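Local coordinates for protein subtilisin-like serine protease (Fervidobacterium pennivorans, PDB 1R6V) that degrades keratin into peptides as a subtilisin-like serine protease of the S8 family, allowing its bacterium to grow on native feathers, at residues M227-F232 with I254-H259; M264-G269 with V289-S294. The protein carries 1 engineered substitution. All coordinates share one frame; numbering follows the deposited sequence.

Contact 1 (M227-F232 with I254-H259)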
ATOM      1  N   MET A 227      -6.889 -16.872 -14.258  1.00 12.59           N
ATOM      2  CA  MET A 227      -7.667 -15.688 -14.635  1.00 12.27           C
ATOM      3  C   MET A 227      -6.661 -14.555 -14.840  1.00 12.34           C
ATOM      4  O   MET A 227      -6.102 -14.037 -13.886  1.00 11.81           O
ATOM      5  CB  MET A 227      -8.659 -15.312 -13.515  1.00 10.82           C
ATOM      6  CG  MET A 227      -9.360 -13.943 -13.694  1.00 13.04           C
ATOM      7  SD  MET A 227     -10.378 -13.526 -12.211  1.00  8.40           S
ATOM      8  CE  MET A 227     -11.968 -14.418 -12.665  1.00 17.51           C
ATOM      9  N   PRO A 228      -6.396 -14.180 -16.098  1.00 12.89           N
ATOM     10  CA  PRO A 228      -5.438 -13.096 -16.330  1.00 13.63           C
ATOM     11  C   PRO A 228      -5.998 -11.694 -16.064  1.00 13.38           C
ATOM     12  O   PRO A 228      -7.112 -11.367 -16.488  1.00 12.94           O
ATOM     13  CB  PRO A 228      -5.027 -13.289 -17.794  1.00 14.61           C
ATOM     14  CG  PRO A 228      -6.162 -14.050 -18.391  1.00 18.81           C
ATOM     15  CD  PRO A 228      -6.649 -14.963 -17.320  1.00 15.00           C
ATOM     16  N   ILE A 229      -5.232 -10.899 -15.324  1.00 12.30           N
ATOM     17  CA  ILE A 229      -5.578  -9.510 -15.020  1.00 11.87           C
ATOM     18  C   ILE A 229      -4.370  -8.735 -15.521  1.00 13.48           C
ATOM     19  O   ILE A 229      -3.265  -8.868 -14.991  1.00 11.71           O
ATOM     20  CB  ILE A 229      -5.783  -9.249 -13.502  1.00 13.25           C
ATOM     21  CG1 ILE A 229      -6.867 -10.181 -12.930  1.00 14.94           C
ATOM     22  CG2 ILE A 229      -6.134  -7.761 -13.282  1.00 12.61           C
ATOM     23  CD1 ILE A 229      -8.326  -9.925 -13.433  1.00 13.31           C
ATOM     24  N   VAL A 230      -4.568  -7.930 -16.558  1.00 12.34           N
ATOM     25  CA  VAL A 230      -3.454  -7.210 -17.144  1.00 12.85           C
ATOM     26  C   VAL A 230      -3.164  -5.885 -16.467  1.00 12.60           C
ATOM     27  O   VAL A 230      -3.916  -4.924 -16.633  1.00 13.41           O
ATOM     28  CB  VAL A 230      -3.715  -6.970 -18.658  1.00 11.05           C
ATOM     29  CG1 VAL A 230      -2.514  -6.280 -19.314  1.00 12.38           C
ATOM     30  CG2 VAL A 230      -4.001  -8.302 -19.332  1.00 12.55           C
ATOM     31  N   ILE A 231      -2.084  -5.831 -15.685  1.00 11.83           N
ATOM     32  CA  ILE A 231      -1.730  -4.578 -15.047  1.00 12.20           C
ATOM     33  C   ILE A 231      -0.447  -3.955 -15.594  1.00 12.16           C
ATOM     34  O   ILE A 231      -0.118  -2.812 -15.247  1.00 12.30           O
ATOM     35  CB  ILE A 231      -1.706  -4.694 -13.500  1.00 12.66           C
ATOM     36  CG1 ILE A 231      -0.615  -5.666 -13.021  1.00 12.80           C
ATOM     37  CG2 ILE A 231      -3.082  -5.139 -13.020  1.00 11.91           C
ATOM     38  CD1 ILE A 231      -0.127  -5.323 -11.592  1.00 11.77           C
ATOM     39  N   PHE A 232       0.275  -4.723 -16.419  1.00 13.15           N
ATOM     40  CA  PHE A 232       1.435  -4.233 -17.147  1.00 13.52           C
ATOM     41  C   PHE A 232       1.016  -4.522 -18.571  1.00 13.50           C
ATOM     42  O   PHE A 232       1.046  -5.650 -19.045  1.00 13.52           O
ATOM     43  CB  PHE A 232       2.738  -4.936 -16.761  1.00 14.73           C
ATOM     44  CG  PHE A 232       3.316  -4.384 -15.507  1.00 14.49           C
ATOM     45  CD1 PHE A 232       2.948  -4.915 -14.271  1.00 15.24           C
ATOM     46  CD2 PHE A 232       4.124  -3.249 -15.541  1.00 14.84           C
ATOM     47  CE1 PHE A 232       3.369  -4.315 -13.087  1.00 13.16           C
ATOM     48  CE2 PHE A 232       4.549  -2.638 -14.356  1.00 16.01           C
ATOM     49  CZ  PHE A 232       4.168  -3.174 -13.125  1.00 16.18           C
ATOM     50  N   ILE A 254     -10.483  -5.775  -7.841  1.00 12.10           N
ATOM     51  CA  ILE A 254     -11.901  -5.840  -7.475  1.00 12.47           C
ATOM     52  C   ILE A 254     -12.650  -6.767  -8.451  1.00 13.33           C
ATOM     53  O   ILE A 254     -13.477  -7.594  -8.050  1.00 13.57           O
ATOM     54  CB  ILE A 254     -12.552  -4.432  -7.494  1.00 13.84           C
ATOM     55  CG1 ILE A 254     -12.316  -3.691  -6.166  1.00 15.68           C
ATOM     56  CG2 ILE A 254     -14.081  -4.583  -7.627  1.00 14.36           C
ATOM     57  CD1 ILE A 254     -10.880  -3.592  -5.681  1.00 21.80           C
ATOM     58  N   TRP A 255     -12.367  -6.623  -9.742  1.00 13.17           N
ATOM     59  CA  TRP A 255     -13.000  -7.454 -10.756  1.00 14.10           C
ATOM     60  C   TRP A 255     -12.699  -8.932 -10.480  1.00 14.81           C
ATOM     61  O   TRP A 255     -13.595  -9.779 -10.488  1.00 14.02           O
ATOM     62  CB  TRP A 255     -12.455  -7.088 -12.139  1.00 14.53           C
ATOM     63  CG  TRP A 255     -13.221  -7.649 -13.291  1.00 16.86           C
ATOM     64  CD1 TRP A 255     -14.241  -7.040 -13.984  1.00 18.04           C
ATOM     65  CD2 TRP A 255     -13.010  -8.921 -13.924  1.00 16.24           C
ATOM     66  NE1 TRP A 255     -14.668  -7.859 -15.011  1.00 17.44           N
ATOM     67  CE2 TRP A 255     -13.932  -9.016 -14.994  1.00 18.48           C
ATOM     68  CE3 TRP A 255     -12.133  -9.993 -13.687  1.00 15.40           C
ATOM     69  CZ2 TRP A 255     -13.997 -10.146 -15.828  1.00 16.89           C
ATOM     70  CZ3 TRP A 255     -12.199 -11.119 -14.521  1.00 16.27           C
ATOM     71  CH2 TRP A 255     -13.124 -11.181 -15.574  1.00 19.18           C
ATOM     72  N   ALA A 256     -11.430  -9.242 -10.229  1.00 12.05           N
ATOM     73  CA  ALA A 256     -11.036 -10.629  -9.975  1.00 12.65           C
ATOM     74  C   ALA A 256     -11.735 -11.207  -8.749  1.00 12.79           C
ATOM     75  O   ALA A 256     -12.158 -12.371  -8.742  1.00 13.04           O
ATOM     76  CB  ALA A 256      -9.519 -10.717  -9.793  1.00 11.93           C
ATOM     77  N   THR A 257     -11.821 -10.402  -7.701  1.00 13.48           N
ATOM     78  CA  THR A 257     -12.486 -10.826  -6.470  1.00 13.11           C
ATOM     79  C   THR A 257     -13.968 -11.080  -6.734  1.00 15.15           C
ATOM     80  O   THR A 257     -14.528 -12.105  -6.329  1.00 14.49           O
ATOM     81  CB  THR A 257     -12.372  -9.739  -5.388  1.00 13.77           C
ATOM     82  OG1 THR A 257     -10.988  -9.528  -5.074  1.00 13.59           O
ATOM     83  CG2 THR A 257     -13.131 -10.153  -4.113  1.00 11.64           C
ATOM     84  N   ASP A 258     -14.594 -10.128  -7.411  1.00 14.88           N
ATOM     85  CA  ASP A 258     -16.016 -10.221  -7.723  1.00 15.62           C
ATOM     86  C   ASP A 258     -16.334 -11.381  -8.648  1.00 17.48           C
ATOM     87  O   ASP A 258     -17.455 -11.892  -8.635  1.00 20.11           O
ATOM     88  CB  ASP A 258     -16.517  -8.932  -8.375  1.00 15.69           C
ATOM     89  CG  ASP A 258     -16.627  -7.782  -7.400  1.00 15.42           C
ATOM     90  OD1 ASP A 258     -16.481  -7.995  -6.176  1.00 15.48           O
ATOM     91  OD2 ASP A 258     -16.866  -6.652  -7.867  1.00 13.49           O
ATOM     92  N   HIS A 259     -15.360 -11.789  -9.458  1.00 15.58           N
ATOM     93  CA  HIS A 259     -15.561 -12.875 -10.394  1.00 16.22           C
ATOM     94  C   HIS A 259     -15.030 -14.217  -9.924  1.00 14.88           C
ATOM     95  O   HIS A 259     -14.805 -15.115 -10.732  1.00 16.10           O
ATOM     96  CB  HIS A 259     -14.975 -12.502 -11.760  1.00 16.82           C
ATOM     97  CG  HIS A 259     -15.791 -11.484 -12.492  1.00 22.15           C
ATOM     98  ND1 HIS A 259     -16.592 -11.809 -13.566  1.00 26.27           N
ATOM     99  CD2 HIS A 259     -16.025 -10.175 -12.232  1.00 23.57           C
ATOM    100  CE1 HIS A 259     -17.290 -10.747 -13.930  1.00 25.63           C
ATOM    101  NE2 HIS A 259     -16.966  -9.742 -13.136  1.00 23.45           N
TER
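M227 and I229, alternate residues of strand 225-230, reach W255 and A256 on the last turn of helix 246-258 and H259 just after it; the helix runs nearly antiparallel to the strand, at 163° with the two short axes 9.8 Å apart. The tight part is centred on A256. Its CB rests against both strand side chains, 3.8 Å from M227 SD and 3.9 Å from I229 CD1; A159 of strand 157-162 and M264 of strand 263-269 close round the same methyl. The CG of M227 stands anti to the backbone N (chi1 170°), sending the chain out straight until it bends at SD. The sulfur then sits at the edge of the six-membered ring of W255, 5.1 Å from its centroid, in a Met-aromatic contact, while CE turns on to H259 O at 3.5 Å. I229 CD1 meets CE3 of the same ring obliquely at 3.8 Å. The looser side is at the helix end, where H259 is exposed and W255 partly exposed. H259 gives CB to M227 CE, but its imidazole leads away and puts CD2 over the centre of one indole face; W255 also stacks with Y180. No hydrogen bond joins the segments: they meet through apolar and sulfur-aromatic contacts, a helix packed on the mainly parallel sheet of the subtilase domain.

Contact 2 (M264-G269 with V289-S294); sequences MNHSWG and VVMVVS
M264 and H266 of strand 263-269 pair in parallel with M291 and V293 of strand 290-294, the two strands of a beta-alpha-beta unit whose helix is 275-286. Four backbone hydrogen bonds join them, from M264 N to V290 O (2.9 Å) through to S294 N on H266 O. On the face carrying both methionines, M264 runs from CB, 3.7 Å from M291 SD, to CG, 3.6 Å from the same sulfur; its own SD then meets M291 SD at 3.8 Å, and CE stays 4.0 Å from M291 SD and only grazes V289 CG2. M291 follows alongside but bends at chi2 (-67°) and chi3, which carries its CE across to H266 NE2 at 3.6 Å and leaves its sulfur at the imidazole edge. The other ring nitrogen, ND1, accepts a hydrogen bond of 3.0 Å from W268 NE1 almost in the ring plane, which fixes the ring's rotation. N265 points to the other face, where its ND2 hydrogen-bonds T388 OG1 of helix 380-397. S267 touches S381, the inferred charge-relay serine. The bond to ND1 implies that this nitrogen carries no proton, so a neutral H266 would probably hold its hydrogen on NE2, amid the methionine sulfur and methyl.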
ATOM      1  N   MET A 264      -4.472 -14.726  -5.608  1.00  8.44           N
ATOM      2  CA  MET A 264      -3.870 -13.899  -6.671  1.00  8.93           C
ATOM      3  C   MET A 264      -2.362 -13.917  -6.532  1.00  9.33           C
ATOM      4  O   MET A 264      -1.845 -13.946  -5.421  1.00 10.79           O
ATOM      5  CB  MET A 264      -4.315 -12.434  -6.560  1.00 10.05           C
ATOM      6  CG  MET A 264      -5.840 -12.247  -6.534  1.00  9.39           C
ATOM      7  SD  MET A 264      -6.348 -10.537  -7.042  1.00  5.13           S
ATOM      8  CE  MET A 264      -8.018 -10.473  -6.280  1.00 16.21           C
ATOM      9  N   ASN A 265      -1.671 -13.865  -7.667  1.00  9.00           N
ATOM     10  CA  ASN A 265      -0.210 -13.863  -7.683  1.00 11.13           C
ATOM     11  C   ASN A 265       0.247 -12.470  -8.134  1.00 12.35           C
ATOM     12  O   ASN A 265      -0.204 -11.983  -9.164  1.00 12.73           O
ATOM     13  CB  ASN A 265       0.302 -14.934  -8.653  1.00 11.46           C
ATOM     14  CG  ASN A 265       1.824 -14.998  -8.683  1.00 13.28           C
ATOM     15  OD1 ASN A 265       2.482 -14.292  -9.466  1.00 14.84           O
ATOM     16  ND2 ASN A 265       2.388 -15.818  -7.807  1.00  9.30           N
ATOM     17  N   HIS A 266       1.098 -11.829  -7.334  1.00 10.52           N
ATOM     18  CA  HIS A 266       1.619 -10.481  -7.628  1.00 12.28           C
ATOM     19  C   HIS A 266       3.142 -10.423  -7.564  1.00 13.13           C
ATOM     20  O   HIS A 266       3.726 -10.834  -6.559  1.00 14.10           O
ATOM     21  CB  HIS A 266       1.153  -9.463  -6.584  1.00 10.57           C
ATOM     22  CG  HIS A 266      -0.331  -9.339  -6.457  1.00 12.22           C
ATOM     23  ND1 HIS A 266      -1.073  -8.437  -7.199  1.00 10.55           N
ATOM     24  CD2 HIS A 266      -1.210 -10.002  -5.670  1.00 13.86           C
ATOM     25  CE1 HIS A 266      -2.351  -8.561  -6.870  1.00 13.25           C
ATOM     26  NE2 HIS A 266      -2.458  -9.502  -5.944  1.00 12.48           N
ATOM     27  N   SER A 267       3.786  -9.899  -8.600  1.00 13.24           N
ATOM     28  CA  SER A 267       5.238  -9.737  -8.540  1.00 12.73           C
ATOM     29  C   SER A 267       5.571  -8.380  -9.135  1.00 13.19           C
ATOM     30  O   SER A 267       6.200  -8.271 -10.194  1.00 11.75           O
ATOM     31  CB  SER A 267       5.952 -10.853  -9.296  1.00 15.11           C
ATOM     32  OG  SER A 267       5.817 -12.073  -8.572  1.00 18.30           O
ATOM     33  N   TRP A 268       5.113  -7.346  -8.441  1.00 12.24           N
ATOM     34  CA  TRP A 268       5.322  -5.959  -8.833  1.00 11.49           C
ATOM     35  C   TRP A 268       5.301  -5.093  -7.586  1.00 12.61           C
ATOM     36  O   TRP A 268       4.912  -5.541  -6.505  1.00 12.64           O
ATOM     37  CB  TRP A 268       4.211  -5.509  -9.784  1.00 13.05           C
ATOM     38  CG  TRP A 268       2.803  -5.667  -9.190  1.00 12.34           C
ATOM     39  CD1 TRP A 268       2.047  -6.811  -9.149  1.00 11.94           C
ATOM     40  CD2 TRP A 268       2.028  -4.652  -8.536  1.00 12.81           C
ATOM     41  NE1 TRP A 268       0.840  -6.563  -8.508  1.00 11.53           N
ATOM     42  CE2 TRP A 268       0.811  -5.251  -8.122  1.00 12.70           C
ATOM     43  CE3 TRP A 268       2.242  -3.292  -8.256  1.00 14.03           C
ATOM     44  CZ2 TRP A 268      -0.182  -4.538  -7.447  1.00 15.17           C
ATOM     45  CZ3 TRP A 268       1.253  -2.586  -7.587  1.00 15.36           C
ATOM     46  CH2 TRP A 268       0.054  -3.212  -7.189  1.00 15.96           C
ATOM     47  N   GLY A 269       5.724  -3.844  -7.726  1.00 11.85           N
ATOM     48  CA  GLY A 269       5.688  -2.971  -6.579  1.00 13.69           C
ATOM     49  C   GLY A 269       6.333  -1.626  -6.774  1.00 14.74           C
ATOM     50  O   GLY A 269       6.876  -1.329  -7.837  1.00 14.64           O
ATOM     51  N   VAL A 289      -9.958 -13.860  -0.246  1.00 13.19           N
ATOM     52  CA  VAL A 289      -8.945 -14.154  -1.256  1.00 13.18           C
ATOM     53  C   VAL A 289      -7.552 -14.006  -0.671  1.00 12.29           C
ATOM     54  O   VAL A 289      -7.262 -13.038   0.045  1.00 12.23           O
ATOM     55  CB  VAL A 289      -9.041 -13.224  -2.491  1.00 13.50           C
ATOM     56  CG1 VAL A 289     -10.493 -13.092  -2.977  1.00 11.07           C
ATOM     57  CG2 VAL A 289      -8.449 -11.901  -2.171  1.00 23.20           C
ATOM     58  N   VAL A 290      -6.689 -14.967  -0.998  1.00 10.81           N
ATOM     59  CA  VAL A 290      -5.305 -14.987  -0.530  1.00  9.90           C
ATOM     60  C   VAL A 290      -4.478 -14.182  -1.512  1.00 11.38           C
ATOM     61  O   VAL A 290      -4.658 -14.321  -2.715  1.00 11.15           O
ATOM     62  CB  VAL A 290      -4.776 -16.443  -0.469  1.00  9.48           C
ATOM     63  CG1 VAL A 290      -3.271 -16.468  -0.129  1.00 12.42           C
ATOM     64  CG2 VAL A 290      -5.559 -17.195   0.603  1.00 12.42           C
ATOM     65  N   MET A 291      -3.590 -13.335  -0.998  1.00  8.21           N
ATOM     66  CA  MET A 291      -2.761 -12.495  -1.855  1.00  8.93           C
ATOM     67  C   MET A 291      -1.290 -12.856  -1.663  1.00  9.47           C
ATOM     68  O   MET A 291      -0.736 -12.592  -0.607  1.00 10.85           O
ATOM     69  CB  MET A 291      -3.004 -11.015  -1.512  1.00  9.44           C
ATOM     70  CG  MET A 291      -4.468 -10.555  -1.773  1.00 10.26           C
ATOM     71  SD  MET A 291      -5.084 -10.503  -3.506  1.00  4.22           S
ATOM     72  CE  MET A 291      -5.183  -8.659  -3.809  1.00 10.49           C
ATOM     73  N   VAL A 292      -0.697 -13.464  -2.695  1.00 10.14           N
ATOM     74  CA  VAL A 292       0.709 -13.889  -2.697  1.00 10.84           C
ATOM     75  C   VAL A 292       1.494 -12.805  -3.437  1.00 11.18           C
ATOM     76  O   VAL A 292       1.140 -12.436  -4.563  1.00 10.88           O
ATOM     77  CB  VAL A 292       0.862 -15.256  -3.423  1.00  9.88           C
ATOM     78  CG1 VAL A 292       2.334 -15.687  -3.437  1.00 11.81           C
ATOM     79  CG2 VAL A 292       0.006 -16.331  -2.692  1.00 11.60           C
ATOM     80  N   VAL A 293       2.533 -12.285  -2.800  1.00 10.96           N
ATOM     81  CA  VAL A 293       3.335 -11.217  -3.406  1.00 11.59           C
ATOM     82  C   VAL A 293       4.804 -11.563  -3.308  1.00 11.65           C
ATOM     83  O   VAL A 293       5.292 -11.986  -2.251  1.00 12.02           O
ATOM     84  CB  VAL A 293       3.114  -9.874  -2.683  1.00 12.05           C
ATOM     85  CG1 VAL A 293       3.883  -8.749  -3.389  1.00 14.51           C
ATOM     86  CG2 VAL A 293       1.634  -9.571  -2.624  1.00 11.87           C
ATOM     87  N   SER A 294       5.527 -11.371  -4.400  1.00 12.68           N
ATOM     88  CA  SER A 294       6.941 -11.684  -4.346  1.00 14.62           C
ATOM     89  C   SER A 294       7.683 -10.631  -3.510  1.00 16.45           C
ATOM     90  O   SER A 294       7.304  -9.450  -3.471  1.00 16.02           O
ATOM     91  CB  SER A 294       7.518 -11.725  -5.759  1.00 17.00           C
ATOM     92  OG  SER A 294       7.584 -10.405  -6.240  1.00 25.14           O
TER

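From the N terminus, strand 157-162 comes first, then 225-230, and contact 1 closes a loop of 21 residues when helix 246-258 returns over the latter. The chain then passes by a short loop into strand 263-269, and contact 2 closes the next loop after helix 275-286, completing a beta-alpha-beta unit with strand 290-294. The two closures follow in series, neither enclosing nor crossing the other. Strand 157-162 lies between strands 225-230 and 263-269 in the sheet, so contacts 1 and 2 reach the same catalytic-domain sheet. They also touch directly: M264 CE packs on A256 and T257 of the helix, while W268 meets I231 and F232 beyond the first strand of contact 1.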